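Local coordinates for protein tartrate dehydrogenase/decarboxylase (Pseudomonas putida, PDB 3FLK) that oxidises tartrate with NAD and also decarboxylates meso-tartrate and D-malate, using a magnesium or manganese ion in each subunit of a homodimer, at residues R206-A211 with V217-Q222; Y70-F75 with A306-F311; E23-L28 with L39-F44. The protein carries 1 engineered substitution. One frame throughout, in Å; residues are numbered along the deposited sequence.

Contact 3 comes first along the chain. It closes a short loop of ten residues, 29-38, between helix 17-35 and strand 39-43. Strand 72-77 then opens contact 2, which closes only at helix 299-313, 230 residues later. Contact 1 is nested inside this long loop and joins helix 199-211 to strand 218-223 across five residues. No loops cross. All three contacts pack a helix on the same mixed sheet. Contacts 1 and 3 lie at its two outermost strands, their centres about 39 Å apart. Contact 2 is further in, on strand 72-77. Contacts 2 and 3 touch, and Y70 OH lies 2.8 Å from D42 OD2 in a probable hydrogen bond.

Contact 1: residues R206-A211 with V217-Q222; sequences RTEAMA and VSWDKQ
The indole of W219 lies along helix 206-211 and meets A211, E208 and T207. The A211 contact is a CH-pi interaction. A211 CB sits over one face, 3.5 Å from the centroid of the five-membered ring of W219 and 17° off the ring normal. The six-membered ring meets two further side chains. T207 CG2 is 3.5 Å from W219 CZ3, and E208 CG is 3.6 Å from W219 CH2; both approach obliquely. The first torsion of W219 (chi1 85°) sets CG between the backbone N and the carbonyl carbon, which brings the indole up against the helix. On T207 the methyl meets the ring, while OG1 is hydrogen-bonded to W203 O.

Charge plays a looser part. E208 OE2 and K221 NZ are 4.2 Å apart, too far for a salt bridge; K221 pairs instead with D204. A water lies 2.7 Å from both A211 O and V217 O, and can link the helix end to the residue before the strand.

The helix runs antiparallel to the strand and is the crossover of the beta-alpha-beta unit 186-191, 199-211, 218-223. Strand 218-223 bonds to strand 186-191. Helix 165-181 adjoins the contact, with L172 against T207 and F176 against A211.

Contact 2: residues Y70-F75 with A306-F311; sequences YDAIYF and ALMLEF
The selenium of M308, a selenomethionine, sits obliquely beside the Y74 ring in a Met-aromatic contact. M308 SE is 4.7 Å from the ring centroid of Y74 and 46° off its normal. Its nearest ring atom is Y74 CD1, at 3.9 Å, and Y74 CB is almost as close, at 4.0 Å. The side chain of M308 gets there by being fully extended. CG is anti to the backbone N (chi1 -178°) and the chain stays extended to the methyl, which carries the selenium across from helix to strand. The methyl is modelled too close to A72 CB, and that approach is doubtful.

The strand is part of the core of the large mixed sheet, and the helix covers one side of it. The two run antiparallel, at 174°. M308 also touches I8 and F280, which belong to the strands flanking 72-77, so this one side chain packs across three neighbouring strands. The contact is buried and has no hydrogen bonds across it. The hydroxyl of Y74 is held by M301 O, about two turns earlier in the same helix. I73 starts away from the helix and packs on I11. F75, further along the strand, touches the bound NADH.

Contact 3: residues E23-L28 with L39-F44; sequences EGIRVL and LEFDTF
The F41 ring has I25 CG2 over one face, about 4.3 Å above its plane and over its centre. L28 meets the ring at its edge, near the plane, with L28 CD1 3.8 Å from F41 CZ. The two helix residues, one turn apart, thus hold the ring from two directions. I25 CG1 comes nearest to a ring atom, 4.1 Å from F41 CD1. L28 comes across the F41 side chain nearly at right angles, while I25 lies alongside it, pointing the opposite way.

Helix 17-35 and strand 39-43 are the last two elements of a beta-alpha-beta unit that starts with strand 6-13. Strand 39-43 is outermost in the sheet within this chain and bonds to 6-13; F41 packs on I8 and I25 on A10 there. L39 CD1 comes within 4.1 Å of the backbone L28 O, and L39 and L28 both touch L309 of helix 299-313.

On the side of the helix turned from the strand, R26 NH1 gives a hydrogen bond to the syn lone pair of E23 OE2 at 3.3 Å, forming a salt bridge. The oxygen lies almost in the guanidinium plane. Both residues touch helix 349-361.

Contact 1: residues R206-A211 with V217-Q222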
loop_
_atom_site.group_PDB
_atom_site.type_symbol
_atom_site.label_atom_id
_atom_site.label_comp_id
_atom_site.label_asym_id
_atom_site.label_seq_id
_atom_site.Cartn_x
_atom_site.Cartn_y
_atom_site.Cartn_z
ATOM N N ARG A 206 7.715 3.530 -20.231
ATOM C CA ARG A 206 6.503 3.688 -21.036
ATOM C C ARG A 206 5.686 4.919 -20.625
ATOM O O ARG A 206 5.038 5.540 -21.467
ATOM C CB ARG A 206 5.631 2.427 -20.992
ATOM C CG ARG A 206 6.285 1.142 -21.533
ATOM C CD ARG A 206 6.989 1.343 -22.882
ATOM N NE ARG A 206 6.074 1.761 -23.944
ATOM C CZ ARG A 206 6.455 2.307 -25.098
ATOM N NH1 ARG A 206 7.743 2.516 -25.353
ATOM N NH2 ARG A 206 5.543 2.656 -25.995
ATOM N N THR A 207 5.719 5.257 -19.336
ATOM C CA THR A 207 5.042 6.452 -18.820
ATOM C C THR A 207 5.669 7.714 -19.416
ATOM O O THR A 207 4.956 8.589 -19.912
ATOM C CB THR A 207 5.064 6.513 -17.273
ATOM O OG1 THR A 207 4.567 5.282 -16.734
ATOM C CG2 THR A 207 4.194 7.656 -16.765
ATOM N N GLU A 208 7.000 7.782 -19.382
ATOM C CA GLU A 208 7.757 8.870 -20.008
ATOM C C GLU A 208 7.425 8.999 -21.492
ATOM O O GLU A 208 7.225 10.106 -21.992
ATOM C CB GLU A 208 9.261 8.653 -19.835
ATOM C CG GLU A 208 9.773 8.880 -18.424
ATOM C CD GLU A 208 11.173 8.322 -18.207
ATOM O OE1 GLU A 208 12.050 8.536 -19.076
ATOM O OE2 GLU A 208 11.394 7.672 -17.159
ATOM N N ALA A 209 7.359 7.861 -22.179
ATOM C CA ALA A 209 7.019 7.811 -23.600
ATOM C C ALA A 209 5.609 8.334 -23.882
ATOM O O ALA A 209 5.389 9.041 -24.868
ATOM C CB ALA A 209 7.182 6.397 -24.136
HETATM N N MSE A 210 4.659 7.989 -23.015
HETATM C CA MSE A 210 3.287 8.459 -23.173
HETATM C C MSE A 210 3.133 9.939 -22.831
HETATM O O MSE A 210 2.443 10.668 -23.540
HETATM C CB MSE A 210 2.306 7.620 -22.348
HETATM C CG MSE A 210 0.834 7.954 -22.607
HETATM SE SE MSE A 210 0.162 7.440 -24.373
HETATM C CE MSE A 210 0.955 8.780 -25.518
ATOM N N ALA A 211 3.785 10.377 -21.756
ATOM C CA ALA A 211 3.680 11.759 -21.289
ATOM C C ALA A 211 4.142 12.791 -22.325
ATOM O O ALA A 211 3.711 13.947 -22.287
ATOM C CB ALA A 211 4.440 11.933 -19.996
ATOM N N VAL A 217 -0.553 18.154 -20.097
ATOM C CA VAL A 217 -0.640 17.370 -18.861
ATOM C C VAL A 217 0.655 17.387 -18.040
ATOM O O VAL A 217 1.729 17.022 -18.523
ATOM C CB VAL A 217 -1.108 15.911 -19.136
ATOM C CG1 VAL A 217 -1.189 15.104 -17.843
ATOM C CG2 VAL A 217 -2.459 15.911 -19.836
ATOM N N SER A 218 0.529 17.836 -16.797
ATOM C CA SER A 218 1.596 17.760 -15.811
ATOM C C SER A 218 1.653 16.326 -15.273
ATOM O O SER A 218 0.614 15.720 -15.007
ATOM C CB SER A 218 1.303 18.747 -14.679
ATOM O OG SER A 218 2.225 18.622 -13.612
ATOM N N TRP A 219 2.854 15.774 -15.129
ATOM C CA TRP A 219 2.979 14.403 -14.629
ATOM C C TRP A 219 4.143 14.195 -13.664
ATOM O O TRP A 219 5.202 14.812 -13.802
ATOM C CB TRP A 219 3.024 13.387 -15.783
ATOM C CG TRP A 219 4.388 13.161 -16.376
ATOM C CD1 TRP A 219 5.026 13.953 -17.290
ATOM C CD2 TRP A 219 5.280 12.068 -16.099
ATOM N NE1 TRP A 219 6.260 13.424 -17.596
ATOM C CE2 TRP A 219 6.440 12.268 -16.881
ATOM C CE3 TRP A 219 5.210 10.943 -15.265
ATOM C CZ2 TRP A 219 7.525 11.385 -16.854
ATOM C CZ3 TRP A 219 6.292 10.064 -15.238
ATOM C CH2 TRP A 219 7.434 10.292 -16.029
ATOM N N ASP A 220 3.928 13.326 -12.681
ATOM C CA ASP A 220 4.986 12.923 -11.759
ATOM C C ASP A 220 4.887 11.431 -11.440
ATOM O O ASP A 220 3.825 10.818 -11.596
ATOM C CB ASP A 220 4.955 13.770 -10.478
ATOM C CG ASP A 220 3.789 13.425 -9.559
ATOM O OD1 ASP A 220 4.027 13.238 -8.346
ATOM O OD2 ASP A 220 2.640 13.342 -10.034
ATOM N N LYS A 221 6.004 10.848 -11.021
ATOM C CA LYS A 221 6.007 9.467 -10.558
ATOM C C LYS A 221 6.413 9.411 -9.091
ATOM O O LYS A 221 7.240 10.202 -8.626
ATOM C CB LYS A 221 6.897 8.573 -11.433
ATOM C CG LYS A 221 8.381 8.885 -11.378
ATOM C CD LYS A 221 9.166 7.985 -12.318
ATOM C CE LYS A 221 10.653 8.105 -12.055
ATOM N NZ LYS A 221 11.441 7.228 -12.960
ATOM N N GLN A 222 5.795 8.492 -8.360
ATOM C CA GLN A 222 6.053 8.344 -6.940
ATOM C C GLN A 222 6.148 6.869 -6.603
ATOM O O GLN A 222 5.318 6.070 -7.051
ATOM C CB GLN A 222 4.948 9.014 -6.114
ATOM C CG GLN A 222 4.877 10.533 -6.270
ATOM C CD GLN A 222 3.831 11.191 -5.388
ATOM O OE1 GLN A 222 3.262 12.222 -5.751
ATOM N NE2 GLN A 222 3.575 10.606 -4.221
HETATM O O HOH W 1 2.898 15.010 -19.923
#

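Contact 2: residues Y70-F75 with A306-F311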
loop_
_atom_site.group_PDB
_atom_site.type_symbol
_atom_site.label_atom_id
_atom_site.label_comp_id
_atom_site.label_asym_id
_atom_site.label_seq_id
_atom_site.Cartn_x
_atom_site.Cartn_y
_atom_site.Cartn_z
ATOM N N TYR A 70 -25.851 -9.412 -22.847
ATOM C CA TYR A 70 -26.196 -8.269 -22.004
ATOM C C TYR A 70 -25.324 -7.055 -22.296
ATOM O O TYR A 70 -24.182 -7.188 -22.741
ATOM C CB TYR A 70 -26.125 -8.655 -20.522
ATOM C CG TYR A 70 -27.189 -9.648 -20.121
ATOM C CD1 TYR A 70 -28.399 -9.219 -19.582
ATOM C CD2 TYR A 70 -26.994 -11.019 -20.299
ATOM C CE1 TYR A 70 -29.387 -10.127 -19.223
ATOM C CE2 TYR A 70 -27.976 -11.936 -19.945
ATOM C CZ TYR A 70 -29.169 -11.482 -19.406
ATOM O OH TYR A 70 -30.144 -12.381 -19.052
ATOM N N ASP A 71 -25.877 -5.873 -22.043
ATOM C CA ASP A 71 -25.193 -4.611 -22.316
ATOM C C ASP A 71 -24.147 -4.262 -21.255
ATOM O O ASP A 71 -23.140 -3.622 -21.560
ATOM C CB ASP A 71 -26.213 -3.482 -22.475
ATOM C CG ASP A 71 -27.091 -3.661 -23.708
ATOM O OD1 ASP A 71 -26.580 -3.499 -24.837
ATOM O OD2 ASP A 71 -28.293 -3.968 -23.547
ATOM N N ALA A 72 -24.395 -4.680 -20.014
ATOM C CA ALA A 72 -23.420 -4.516 -18.933
ATOM C C ALA A 72 -23.687 -5.453 -17.758
ATOM O O ALA A 72 -24.775 -6.024 -17.637
ATOM C CB ALA A 72 -23.360 -3.059 -18.467
ATOM N N ILE A 73 -22.679 -5.609 -16.902
ATOM C CA ILE A 73 -22.773 -6.473 -15.728
ATOM C C ILE A 73 -22.769 -5.625 -14.456
ATOM O O ILE A 73 -21.875 -4.798 -14.248
ATOM C CB ILE A 73 -21.623 -7.516 -15.675
ATOM C CG1 ILE A 73 -21.545 -8.307 -16.989
ATOM C CG2 ILE A 73 -21.801 -8.460 -14.484
ATOM C CD1 ILE A 73 -20.241 -9.068 -17.183
ATOM N N TYR A 74 -23.783 -5.838 -13.621
ATOM C CA TYR A 74 -23.921 -5.149 -12.343
ATOM C C TYR A 74 -23.618 -6.182 -11.262
ATOM O O TYR A 74 -24.407 -7.101 -11.032
ATOM C CB TYR A 74 -25.342 -4.581 -12.222
ATOM C CG TYR A 74 -25.542 -3.464 -11.212
ATOM C CD1 TYR A 74 -24.602 -2.444 -11.057
ATOM C CD2 TYR A 74 -26.706 -3.408 -10.441
ATOM C CE1 TYR A 74 -24.804 -1.415 -10.141
ATOM C CE2 TYR A 74 -26.912 -2.386 -9.520
ATOM C CZ TYR A 74 -25.961 -1.392 -9.378
ATOM O OH TYR A 74 -26.168 -0.379 -8.469
ATOM N N PHE A 75 -22.459 -6.036 -10.624
ATOM C CA PHE A 75 -21.868 -7.092 -9.797
ATOM C C PHE A 75 -21.724 -6.676 -8.335
ATOM O O PHE A 75 -21.296 -5.563 -8.039
ATOM C CB PHE A 75 -20.503 -7.500 -10.381
ATOM C CG PHE A 75 -19.809 -8.608 -9.627
ATOM C CD1 PHE A 75 -20.201 -9.936 -9.790
ATOM C CD2 PHE A 75 -18.745 -8.324 -8.778
ATOM C CE1 PHE A 75 -19.553 -10.962 -9.096
ATOM C CE2 PHE A 75 -18.088 -9.342 -8.083
ATOM C CZ PHE A 75 -18.493 -10.662 -8.243
ATOM N N ALA A 306 -24.784 4.409 -11.013
ATOM C CA ALA A 306 -24.736 5.711 -11.672
ATOM C C ALA A 306 -23.647 5.756 -12.746
ATOM O O ALA A 306 -23.874 6.274 -13.844
ATOM C CB ALA A 306 -24.534 6.821 -10.655
ATOM N N LEU A 307 -22.476 5.201 -12.428
ATOM C CA LEU A 307 -21.376 5.093 -13.391
ATOM C C LEU A 307 -21.772 4.243 -14.594
ATOM O O LEU A 307 -21.399 4.553 -15.727
ATOM C CB LEU A 307 -20.113 4.517 -12.732
ATOM C CG LEU A 307 -19.441 5.318 -11.611
ATOM C CD1 LEU A 307 -18.225 4.569 -11.086
ATOM C CD2 LEU A 307 -19.050 6.719 -12.071
HETATM N N MSE A 308 -22.530 3.179 -14.332
HETATM C CA MSE A 308 -23.032 2.282 -15.370
HETATM C C MSE A 308 -23.941 3.006 -16.363
HETATM O O MSE A 308 -23.817 2.816 -17.576
HETATM C CB MSE A 308 -23.760 1.092 -14.737
HETATM C CG MSE A 308 -24.281 0.067 -15.729
HETATM SE SE MSE A 308 -24.826 -1.574 -14.856
HETATM C CE MSE A 308 -25.427 -2.548 -16.404
ATOM N N LEU A 309 -24.844 3.838 -15.843
ATOM C CA LEU A 309 -25.766 4.602 -16.683
ATOM C C LEU A 309 -25.027 5.654 -17.500
ATOM O O LEU A 309 -25.335 5.863 -18.674
ATOM C CB LEU A 309 -26.866 5.259 -15.839
ATOM C CG LEU A 309 -27.847 4.347 -15.094
ATOM C CD1 LEU A 309 -28.941 5.184 -14.437
ATOM C CD2 LEU A 309 -28.459 3.286 -16.012
ATOM N N GLU A 310 -24.050 6.304 -16.872
ATOM C CA GLU A 310 -23.201 7.282 -17.544
ATOM C C GLU A 310 -22.467 6.641 -18.729
ATOM O O GLU A 310 -22.408 7.224 -19.815
ATOM C CB GLU A 310 -22.207 7.892 -16.549
ATOM C CG GLU A 310 -21.464 9.125 -17.059
ATOM C CD GLU A 310 -20.532 9.726 -16.018
ATOM O OE1 GLU A 310 -19.762 8.968 -15.389
ATOM O OE2 GLU A 310 -20.564 10.962 -15.831
ATOM N N PHE A 311 -21.936 5.435 -18.518
ATOM C CA PHE A 311 -21.199 4.711 -19.557
ATOM C C PHE A 311 -22.095 4.169 -20.678
ATOM O O PHE A 311 -21.724 4.226 -21.853
ATOM C CB PHE A 311 -20.369 3.576 -18.946
ATOM C CG PHE A 311 -19.445 2.904 -19.930
ATOM C CD1 PHE A 311 -18.292 3.547 -20.372
ATOM C CD2 PHE A 311 -19.733 1.632 -20.418
ATOM C CE1 PHE A 311 -17.436 2.931 -21.287
ATOM C CE2 PHE A 311 -18.883 1.008 -21.332
ATOM C CZ PHE A 311 -17.734 1.660 -21.767
#

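Contact 3: residues E23-L28 with L39-F44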
loop_
_atom_site.group_PDB
_atom_site.type_symbol
_atom_site.label_atom_id
_atom_site.label_comp_id
_atom_site.label_asym_id
_atom_site.label_seq_id
_atom_site.Cartn_x
_atom_site.Cartn_y
_atom_site.Cartn_z
ATOM N N GLU A 23 -30.512 -2.753 -3.355
ATOM C CA GLU A 23 -30.578 -1.310 -3.124
ATOM C C GLU A 23 -30.095 -0.519 -4.340
ATOM O O GLU A 23 -30.657 0.526 -4.669
ATOM C CB GLU A 23 -29.807 -0.904 -1.859
ATOM C CG GLU A 23 -30.303 -1.570 -0.564
ATOM C CD GLU A 23 -31.820 -1.535 -0.406
ATOM O OE1 GLU A 23 -32.398 -2.570 -0.007
ATOM O OE2 GLU A 23 -32.438 -0.486 -0.686
ATOM N N GLY A 24 -29.056 -1.025 -5.001
ATOM C CA GLY A 24 -28.585 -0.451 -6.261
ATOM C C GLY A 24 -29.663 -0.490 -7.335
ATOM O O GLY A 24 -29.925 0.515 -7.995
ATOM N N ILE A 25 -30.292 -1.653 -7.492
ATOM C CA ILE A 25 -31.383 -1.833 -8.454
ATOM C C ILE A 25 -32.574 -0.919 -8.126
ATOM O O ILE A 25 -33.159 -0.310 -9.024
ATOM C CB ILE A 25 -31.813 -3.321 -8.556
ATOM C CG1 ILE A 25 -30.679 -4.153 -9.173
ATOM C CG2 ILE A 25 -33.101 -3.472 -9.380
ATOM C CD1 ILE A 25 -30.796 -5.652 -8.944
ATOM N N ARG A 26 -32.903 -0.812 -6.839
ATOM C CA ARG A 26 -33.974 0.068 -6.362
ATOM C C ARG A 26 -33.785 1.505 -6.861
ATOM O O ARG A 26 -34.700 2.087 -7.447
ATOM C CB ARG A 26 -34.031 0.037 -4.833
ATOM C CG ARG A 26 -35.183 0.806 -4.199
ATOM C CD ARG A 26 -35.028 0.793 -2.687
ATOM N NE ARG A 26 -36.286 1.048 -1.988
ATOM C CZ ARG A 26 -36.506 0.735 -0.714
ATOM N NH1 ARG A 26 -35.556 0.147 0.006
ATOM N NH2 ARG A 26 -37.680 1.007 -0.160
ATOM N N VAL A 27 -32.596 2.061 -6.631
ATOM C CA VAL A 27 -32.285 3.437 -7.027
ATOM C C VAL A 27 -32.229 3.595 -8.551
ATOM O O VAL A 27 -32.662 4.621 -9.091
ATOM C CB VAL A 27 -30.969 3.943 -6.376
ATOM C CG1 VAL A 27 -30.674 5.387 -6.784
ATOM C CG2 VAL A 27 -31.040 3.830 -4.855
ATOM N N LEU A 28 -31.697 2.581 -9.236
ATOM C CA LEU A 28 -31.651 2.574 -10.703
ATOM C C LEU A 28 -33.049 2.567 -11.319
ATOM O O LEU A 28 -33.297 3.258 -12.310
ATOM C CB LEU A 28 -30.847 1.380 -11.226
ATOM C CG LEU A 28 -29.319 1.404 -11.102
ATOM C CD1 LEU A 28 -28.752 0.041 -11.454
ATOM C CD2 LEU A 28 -28.704 2.475 -11.984
ATOM N N LEU A 39 -34.622 0.013 -18.893
ATOM C CA LEU A 39 -33.661 -0.927 -18.325
ATOM C C LEU A 39 -34.336 -2.252 -17.996
ATOM O O LEU A 39 -35.458 -2.276 -17.487
ATOM C CB LEU A 39 -33.009 -0.347 -17.064
ATOM C CG LEU A 39 -32.277 1.000 -17.122
ATOM C CD1 LEU A 39 -31.838 1.411 -15.724
ATOM C CD2 LEU A 39 -31.081 0.975 -18.074
ATOM N N GLU A 40 -33.648 -3.349 -18.293
ATOM C CA GLU A 40 -34.151 -4.681 -17.978
ATOM C C GLU A 40 -33.093 -5.464 -17.210
ATOM O O GLU A 40 -31.974 -5.646 -17.692
ATOM C CB GLU A 40 -34.560 -5.426 -19.253
ATOM C CG GLU A 40 -35.355 -6.705 -19.002
ATOM C CD GLU A 40 -35.896 -7.342 -20.277
ATOM O OE1 GLU A 40 -35.332 -7.096 -21.370
ATOM O OE2 GLU A 40 -36.888 -8.101 -20.181
ATOM N N PHE A 41 -33.456 -5.916 -16.012
ATOM C CA PHE A 41 -32.538 -6.640 -15.140
ATOM C C PHE A 41 -32.830 -8.136 -15.120
ATOM O O PHE A 41 -33.980 -8.552 -14.955
ATOM C CB PHE A 41 -32.600 -6.086 -13.711
ATOM C CG PHE A 41 -32.147 -4.655 -13.590
ATOM C CD1 PHE A 41 -30.821 -4.356 -13.302
ATOM C CD2 PHE A 41 -33.050 -3.606 -13.755
ATOM C CE1 PHE A 41 -30.394 -3.032 -13.190
ATOM C CE2 PHE A 41 -32.635 -2.281 -13.642
ATOM C CZ PHE A 41 -31.304 -1.994 -13.359
ATOM N N ASP A 42 -31.782 -8.932 -15.301
ATOM C CA ASP A 42 -31.845 -10.373 -15.089
ATOM C C ASP A 42 -30.827 -10.759 -14.023
ATOM O O ASP A 42 -29.663 -10.350 -14.088
ATOM C CB ASP A 42 -31.572 -11.138 -16.388
ATOM C CG ASP A 42 -32.759 -11.128 -17.341
ATOM O OD1 ASP A 42 -33.917 -11.215 -16.873
ATOM O OD2 ASP A 42 -32.531 -11.049 -18.566
ATOM N N THR A 43 -31.273 -11.540 -13.043
ATOM C CA THR A 43 -30.433 -11.920 -11.912
ATOM C C THR A 43 -29.875 -13.333 -12.083
ATOM O O THR A 43 -30.604 -14.263 -12.432
ATOM C CB THR A 43 -31.196 -11.792 -10.574
ATOM O OG1 THR A 43 -31.770 -10.484 -10.477
ATOM C CG2 THR A 43 -30.262 -12.011 -9.386
ATOM N N PHE A 44 -28.574 -13.471 -11.842
ATOM C CA PHE A 44 -27.888 -14.758 -11.924
ATOM C C PHE A 44 -27.379 -15.178 -10.552
ATOM O O PHE A 44 -26.821 -14.363 -9.811
ATOM C CB PHE A 44 -26.733 -14.690 -12.926
ATOM C CG PHE A 44 -27.171 -14.424 -14.340
ATOM C CD1 PHE A 44 -27.539 -15.474 -15.175
ATOM C CD2 PHE A 44 -27.222 -13.127 -14.835
ATOM C CE1 PHE A 44 -27.944 -15.236 -16.483
ATOM C CE2 PHE A 44 -27.630 -12.878 -16.143
ATOM C CZ PHE A 44 -27.991 -13.937 -16.967
#